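PDB 4DXK: mandelate racemase / muconate lactonizing enzyme family protein from Agrobacterium tumefaciens, which is assigned to the mandelate racemase subgroup of the enolase superfamily and probably acts on carboxylate substrates as a racemase or lyase, its exact reaction being unsettled. Local coordinates for residues L6-V20 and G32-H46. Residues are numbered along the deposited sequence; the frame is centred on the assembly and turned at random.
Sequences LETVRVAERTNLLWV and GETFFGAETVETYVH
Thr8 OG1 is gripped twice: it takes a proton from His46 NE2, 2.8 Å away in the plane of the imidazole, and gives its own to Glu42 OE2 at 2.6 Å, on the lone pair facing away from the other oxygen. With chi1 at 49°, OG1 sits between backbone N and carbonyl carbon and points at the helix, while CG2 meets Val45 tip to tip. The far nitrogen of the imidazole, ND1, is hydrogen-bonded to Ser395 OG on strand 390-396, and the two bonds together hold the ring's rotation. Glu42 then spends OE1 on Arg10 in a salt bridge: NE stands 2.8 Å from OE1, above the carboxylate plane, with the two flat groups perpendicular. Glu39 CG lies over one guanidinium face; its OE2 is 4.1 Å from Arg10 NH1 but well out of the guanidinium plane, so the charges are near with no N-H pointing at that oxygen.

This is the N-terminal capping domain of the enolase superfamily, a three-stranded antiparallel meander, joined by 390-396, with helix 38-53 packed along one face, nearly antiparallel to strand 6-11. On that face Leu18 wedges CD2 tightly against Val41 CG1 (3.5 Å), and Val20 CG2 meets Val45 CG2. Strands 17-20 and 32-35 pair in antiparallel register, Leu18 and Thr34 exchanging two backbone hydrogen bonds.

On the opposite face Trp19 NE1 donates to Glu33 OE1 at 2.8 Å, a bent bond (135°) with the oxygen tilted from the indole plane; both Glu33 oxygens also accept backbone N-H groups, from Val324 and Val325. Beside them Leu17 CD2 reaches the edge of the Phe35 ring, and Asn16 CB lies over a face of that ring, 3.6 Å from its centroid. Asn16 O accepts Phe36 N at 2.8 Å, and a water donates to Asn16 OD1 and accepts from the N-H of Gly37, the N-cap residue.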
loop_
_atom_site.group_PDB
_atom_site.type_symbol
_atom_site.label_atom_id
_atom_site.label_comp_id
_atom_site.label_asym_id
_atom_site.label_seq_id
_atom_site.Cartn_x
_atom_site.Cartn_y
_atom_site.Cartn_z
ATOM N N LEU A 6 -43.963 10.513 23.669
ATOM C CA LEU A 6 -42.915 11.322 23.065
ATOM C C LEU A 6 -43.488 12.685 22.769
ATOM O O LEU A 6 -44.526 12.809 22.106
ATOM C CB LEU A 6 -42.412 10.730 21.752
ATOM C CG LEU A 6 -41.618 9.438 21.749
ATOM C CD1 LEU A 6 -40.902 9.283 20.401
ATOM C CD2 LEU A 6 -40.638 9.385 22.919
ATOM N N GLU A 7 -42.810 13.713 23.252
ATOM C CA GLU A 7 -43.255 15.086 23.086
ATOM C C GLU A 7 -42.170 15.846 22.337
ATOM O O GLU A 7 -40.987 15.732 22.669
ATOM C CB GLU A 7 -43.506 15.715 24.459
ATOM C CG GLU A 7 -43.780 17.209 24.429
ATOM C CD GLU A 7 -43.937 17.801 25.819
ATOM O OE1 GLU A 7 -43.643 17.109 26.820
ATOM O OE2 GLU A 7 -44.354 18.970 25.918
ATOM N N THR A 8 -42.555 16.604 21.321
ATOM C CA THR A 8 -41.619 17.510 20.677
ATOM C C THR A 8 -42.035 18.947 20.948
ATOM O O THR A 8 -43.228 19.253 21.028
ATOM C CB THR A 8 -41.539 17.266 19.171
ATOM O OG1 THR A 8 -42.865 17.204 18.629
ATOM C CG2 THR A 8 -40.808 15.958 18.880
ATOM N N VAL A 9 -41.045 19.826 21.086
ATOM C CA VAL A 9 -41.275 21.231 21.396
ATOM C C VAL A 9 -40.446 22.080 20.449
ATOM O O VAL A 9 -39.254 21.816 20.243
ATOM C CB VAL A 9 -40.861 21.558 22.846
ATOM C CG1 VAL A 9 -41.159 23.015 23.181
ATOM C CG2 VAL A 9 -41.564 20.639 23.826
ATOM N N ARG A 10 -41.088 23.096 19.879
ATOM C CA ARG A 10 -40.412 24.090 19.057
ATOM C C ARG A 10 -40.796 25.482 19.534
ATOM O O ARG A 10 -41.851 25.670 20.153
ATOM C CB ARG A 10 -40.773 23.940 17.574
ATOM C CG ARG A 10 -40.213 22.673 16.947
ATOM C CD ARG A 10 -40.443 22.594 15.439
ATOM N NE ARG A 10 -41.850 22.407 15.095
ATOM C CZ ARG A 10 -42.634 23.354 14.592
ATOM N NH1 ARG A 10 -42.151 24.571 14.367
ATOM N NH2 ARG A 10 -43.901 23.085 14.315
ATOM N N VAL A 11 -39.942 26.457 19.238
ATOM C CA VAL A 11 -40.243 27.856 19.526
ATOM C C VAL A 11 -40.018 28.713 18.285
ATOM O O VAL A 11 -39.005 28.582 17.593
ATOM C CB VAL A 11 -39.434 28.397 20.729
ATOM C CG1 VAL A 11 -39.814 27.657 21.999
ATOM C CG2 VAL A 11 -37.935 28.293 20.480
ATOM N N ALA A 12 -40.972 29.593 17.996
ATOM C CA ALA A 12 -40.935 30.361 16.757
ATOM C C ALA A 12 -39.751 31.317 16.715
ATOM O O ALA A 12 -39.280 31.686 15.638
ATOM C CB ALA A 12 -42.240 31.124 16.565
ATOM N N GLU A 13 -39.270 31.703 17.892
ATOM C CA GLU A 13 -38.173 32.657 17.992
ATOM C C GLU A 13 -36.820 32.031 17.647
ATOM O O GLU A 13 -35.864 32.740 17.325
ATOM C CB GLU A 13 -38.130 33.264 19.395
ATOM C CG GLU A 13 -39.288 34.218 19.708
ATOM C CD GLU A 13 -40.594 33.521 20.089
ATOM O OE1 GLU A 13 -40.602 32.292 20.308
ATOM O OE2 GLU A 13 -41.630 34.219 20.175
ATOM N N ARG A 14 -36.745 30.703 17.713
ATOM C CA ARG A 14 -35.511 29.980 17.420
ATOM C C ARG A 14 -35.825 28.780 16.543
ATOM O O ARG A 14 -35.872 27.653 17.035
ATOM C CB ARG A 14 -34.844 29.519 18.723
ATOM C CG ARG A 14 -34.003 30.590 19.392
ATOM C CD ARG A 14 -33.187 31.286 18.315
ATOM N NE ARG A 14 -32.308 32.358 18.771
ATOM C CZ ARG A 14 -32.702 33.441 19.433
ATOM N NH1 ARG A 14 -33.974 33.614 19.772
ATOM N NH2 ARG A 14 -31.814 34.362 19.765
ATOM N N THR A 15 -36.029 29.009 15.245
ATOM C CA THR A 15 -36.628 27.985 14.389
ATOM C C THR A 15 -35.733 26.785 14.097
ATOM O O THR A 15 -36.226 25.768 13.611
ATOM C CB THR A 15 -37.121 28.556 13.042
ATOM O OG1 THR A 15 -36.027 29.190 12.371
ATOM C CG2 THR A 15 -38.250 29.555 13.256
ATOM N N ASN A 16 -34.434 26.884 14.378
ATOM C CA ASN A 16 -33.549 25.735 14.175
ATOM C C ASN A 16 -33.588 24.699 15.291
ATOM O O ASN A 16 -33.101 23.582 15.114
ATOM C CB ASN A 16 -32.106 26.181 13.952
ATOM C CG ASN A 16 -31.895 26.791 12.586
ATOM O OD1 ASN A 16 -32.440 26.311 11.594
ATOM N ND2 ASN A 16 -31.100 27.848 12.525
ATOM N N LEU A 17 -34.171 25.060 16.431
ATOM C CA LEU A 17 -34.126 24.191 17.598
ATOM C C LEU A 17 -35.294 23.219 17.694
ATOM O O LEU A 17 -36.440 23.568 17.387
ATOM C CB LEU A 17 -34.054 25.032 18.876
ATOM C CG LEU A 17 -32.637 25.483 19.228
ATOM C CD1 LEU A 17 -32.645 26.636 20.220
ATOM C CD2 LEU A 17 -31.830 24.326 19.786
ATOM N N LEU A 18 -35.006 22.006 18.147
ATOM C CA LEU A 18 -36.039 21.038 18.465
ATOM C C LEU A 18 -35.704 20.386 19.792
ATOM O O LEU A 18 -34.573 19.928 19.986
ATOM C CB LEU A 18 -36.120 19.952 17.385
ATOM C CG LEU A 18 -37.169 18.868 17.653
ATOM C CD1 LEU A 18 -38.568 19.461 17.611
ATOM C CD2 LEU A 18 -37.066 17.710 16.685
ATOM N N TRP A 19 -36.679 20.332 20.699
ATOM C CA TRP A 19 -36.551 19.527 21.912
ATOM C C TRP A 19 -37.412 18.283 21.808
ATOM O O TRP A 19 -38.522 18.311 21.252
ATOM C CB TRP A 19 -36.882 20.337 23.174
ATOM C CG TRP A 19 -35.901 21.430 23.338
ATOM C CD1 TRP A 19 -34.666 21.339 23.912
ATOM C CD2 TRP A 19 -36.015 22.763 22.835
ATOM N NE1 TRP A 19 -34.021 22.550 23.839
ATOM C CE2 TRP A 19 -34.823 23.439 23.169
ATOM C CE3 TRP A 19 -37.013 23.458 22.141
ATOM C CZ2 TRP A 19 -34.602 24.779 22.832
ATOM C CZ3 TRP A 19 -36.792 24.783 21.810
ATOM C CH2 TRP A 19 -35.600 25.430 22.158
ATOM N N VAL A 20 -36.881 17.183 22.326
ATOM C CA VAL A 20 -37.598 15.921 22.389
ATOM C C VAL A 20 -37.667 15.526 23.851
ATOM O O VAL A 20 -36.633 15.426 24.527
ATOM C CB VAL A 20 -36.860 14.830 21.583
ATOM C CG1 VAL A 20 -37.532 13.466 21.760
ATOM C CG2 VAL A 20 -36.789 15.206 20.114
ATOM N N GLY A 32 -34.036 15.920 25.489
ATOM C CA GLY A 32 -33.022 15.911 24.448
ATOM C C GLY A 32 -33.245 17.075 23.499
ATOM O O GLY A 32 -34.251 17.776 23.581
ATOM N N GLU A 33 -32.320 17.260 22.564
ATOM C CA GLU A 33 -32.310 18.441 21.714
ATOM C C GLU A 33 -31.529 18.149 20.454
ATOM O O GLU A 33 -30.580 17.372 20.478
ATOM C CB GLU A 33 -31.645 19.593 22.480
ATOM C CG GLU A 33 -31.644 20.970 21.833
ATOM C CD GLU A 33 -30.752 21.924 22.620
ATOM O OE1 GLU A 33 -31.247 22.624 23.540
ATOM O OE2 GLU A 33 -29.530 21.919 22.357
ATOM N N THR A 34 -31.913 18.790 19.360
ATOM C CA THR A 34 -31.086 18.820 18.165
ATOM C C THR A 34 -31.309 20.149 17.444
ATOM O O THR A 34 -32.061 21.004 17.918
ATOM C CB THR A 34 -31.299 17.573 17.266
ATOM O OG1 THR A 34 -30.317 17.568 16.224
ATOM C CG2 THR A 34 -32.683 17.568 16.657
ATOM N N PHE A 35 -30.636 20.318 16.312
ATOM C CA PHE A 35 -30.544 21.614 15.656
ATOM C C PHE A 35 -30.534 21.396 14.152
ATOM O O PHE A 35 -29.869 20.475 13.659
ATOM C CB PHE A 35 -29.235 22.285 16.094
ATOM C CG PHE A 35 -29.156 23.765 15.822
ATOM C CD1 PHE A 35 -29.618 24.665 16.766
ATOM C CD2 PHE A 35 -28.562 24.256 14.666
ATOM C CE1 PHE A 35 -29.516 26.039 16.557
ATOM C CE2 PHE A 35 -28.460 25.627 14.449
ATOM C CZ PHE A 35 -28.940 26.510 15.397
ATOM N N PHE A 36 -31.266 22.265 13.448
ATOM C CA PHE A 36 -31.470 22.287 11.984
ATOM C C PHE A 36 -32.620 21.395 11.551
ATOM O O PHE A 36 -32.743 20.248 11.989
ATOM C CB PHE A 36 -30.226 21.943 11.158
ATOM C CG PHE A 36 -29.159 23.000 11.168
ATOM C CD1 PHE A 36 -29.454 24.337 10.912
ATOM C CD2 PHE A 36 -27.833 22.644 11.402
ATOM C CE1 PHE A 36 -28.447 25.298 10.914
ATOM C CE2 PHE A 36 -26.823 23.598 11.392
ATOM C CZ PHE A 36 -27.128 24.925 11.152
ATOM N N GLY A 37 -33.460 21.935 10.673
ATOM C CA GLY A 37 -34.569 21.187 10.117
ATOM C C GLY A 37 -35.516 20.712 11.194
ATOM O O GLY A 37 -35.970 19.564 11.168
ATOM N N ALA A 38 -35.841 21.600 12.126
ATOM C CA ALA A 38 -36.632 21.231 13.292
ATOM C C ALA A 38 -37.997 20.647 12.934
ATOM O O ALA A 38 -38.438 19.694 13.565
ATOM C CB ALA A 38 -36.789 22.424 14.219
ATOM N N GLU A 39 -38.678 21.205 11.937
ATOM C CA GLU A 39 -39.974 20.639 11.554
ATOM C C GLU A 39 -39.839 19.232 10.971
ATOM O O GLU A 39 -40.636 18.335 11.272
ATOM C CB GLU A 39 -40.702 21.534 10.554
ATOM C CG GLU A 39 -41.070 22.906 11.084
ATOM C CD GLU A 39 -41.686 23.789 10.008
ATOM O OE1 GLU A 39 -41.810 23.327 8.852
ATOM O OE2 GLU A 39 -42.032 24.946 10.319
ATOM N N THR A 40 -38.833 19.053 10.122
ATOM C CA THR A 40 -38.585 17.762 9.500
ATOM C C THR A 40 -38.253 16.700 10.548
ATOM O O THR A 40 -38.803 15.592 10.535
ATOM C CB THR A 40 -37.470 17.875 8.458
ATOM O OG1 THR A 40 -37.910 18.763 7.424
ATOM C CG2 THR A 40 -37.150 16.522 7.844
ATOM N N VAL A 41 -37.340 17.028 11.453
ATOM C CA VAL A 41 -36.959 16.094 12.498
ATOM C C VAL A 41 -38.150 15.785 13.405
ATOM O O VAL A 41 -38.369 14.639 13.787
ATOM C CB VAL A 41 -35.770 16.622 13.313
ATOM C CG1 VAL A 41 -35.422 15.655 14.419
ATOM C CG2 VAL A 41 -34.571 16.838 12.400
ATOM N N GLU A 42 -38.955 16.797 13.702
ATOM C CA GLU A 42 -40.156 16.580 14.500
ATOM C C GLU A 42 -41.088 15.566 13.840
ATOM O O GLU A 42 -41.605 14.658 14.501
ATOM C CB GLU A 42 -40.896 17.888 14.748
ATOM C CG GLU A 42 -42.251 17.704 15.427
ATOM C CD GLU A 42 -42.862 19.020 15.807
ATOM O OE1 GLU A 42 -43.056 19.869 14.909
ATOM O OE2 GLU A 42 -43.134 19.207 17.009
ATOM N N THR A 43 -41.316 15.719 12.538
ATOM C CA THR A 43 -42.177 14.774 11.837
ATOM C C THR A 43 -41.622 13.358 11.975
ATOM O O THR A 43 -42.362 12.400 12.212
ATOM C CB THR A 43 -42.318 15.142 10.354
ATOM O OG1 THR A 43 -42.918 16.436 10.249
ATOM C CG2 THR A 43 -43.192 14.133 9.625
ATOM N N TYR A 44 -40.309 13.229 11.828
ATOM C CA TYR A 44 -39.638 11.939 11.949
ATOM C C TYR A 44 -39.793 11.326 13.344
ATOM O O TYR A 44 -40.022 10.120 13.481
ATOM C CB TYR A 44 -38.154 12.085 11.595
ATOM C CG TYR A 44 -37.319 10.877 11.966
ATOM C CD1 TYR A 44 -37.269 9.759 11.140
ATOM C CD2 TYR A 44 -36.606 10.844 13.152
ATOM C CE1 TYR A 44 -36.521 8.655 11.485
ATOM C CE2 TYR A 44 -35.850 9.735 13.509
ATOM C CZ TYR A 44 -35.813 8.643 12.665
ATOM O OH TYR A 44 -35.058 7.537 12.979
ATOM N N VAL A 45 -39.654 12.144 14.379
ATOM C CA VAL A 45 -39.797 11.641 15.740
ATOM C C VAL A 45 -41.150 10.956 15.925
ATOM O O VAL A 45 -41.221 9.864 16.489
ATOM C CB VAL A 45 -39.600 12.768 16.769
ATOM C CG1 VAL A 45 -39.982 12.312 18.159
ATOM C CG2 VAL A 45 -38.153 13.247 16.752
ATOM N N HIS A 46 -42.206 11.573 15.407
ATOM C CA HIS A 46 -43.538 10.996 15.544
ATOM C C HIS A 46 -43.846 9.905 14.519
ATOM O O HIS A 46 -44.543 8.949 14.840
ATOM C CB HIS A 46 -44.595 12.098 15.536
ATOM C CG HIS A 46 -44.426 13.060 16.663
ATOM N ND1 HIS A 46 -44.797 12.758 17.956
ATOM C CD2 HIS A 46 -43.871 14.294 16.706
ATOM C CE1 HIS A 46 -44.495 13.775 18.744
ATOM N NE2 HIS A 46 -43.930 14.717 18.010
HETATM O O HOH W 1 -35.537 24.371 11.328
HETATM O O HOH W 2 -33.874 20.407 14.814
HETATM O O HOH W 3 -33.112 24.645 9.828
#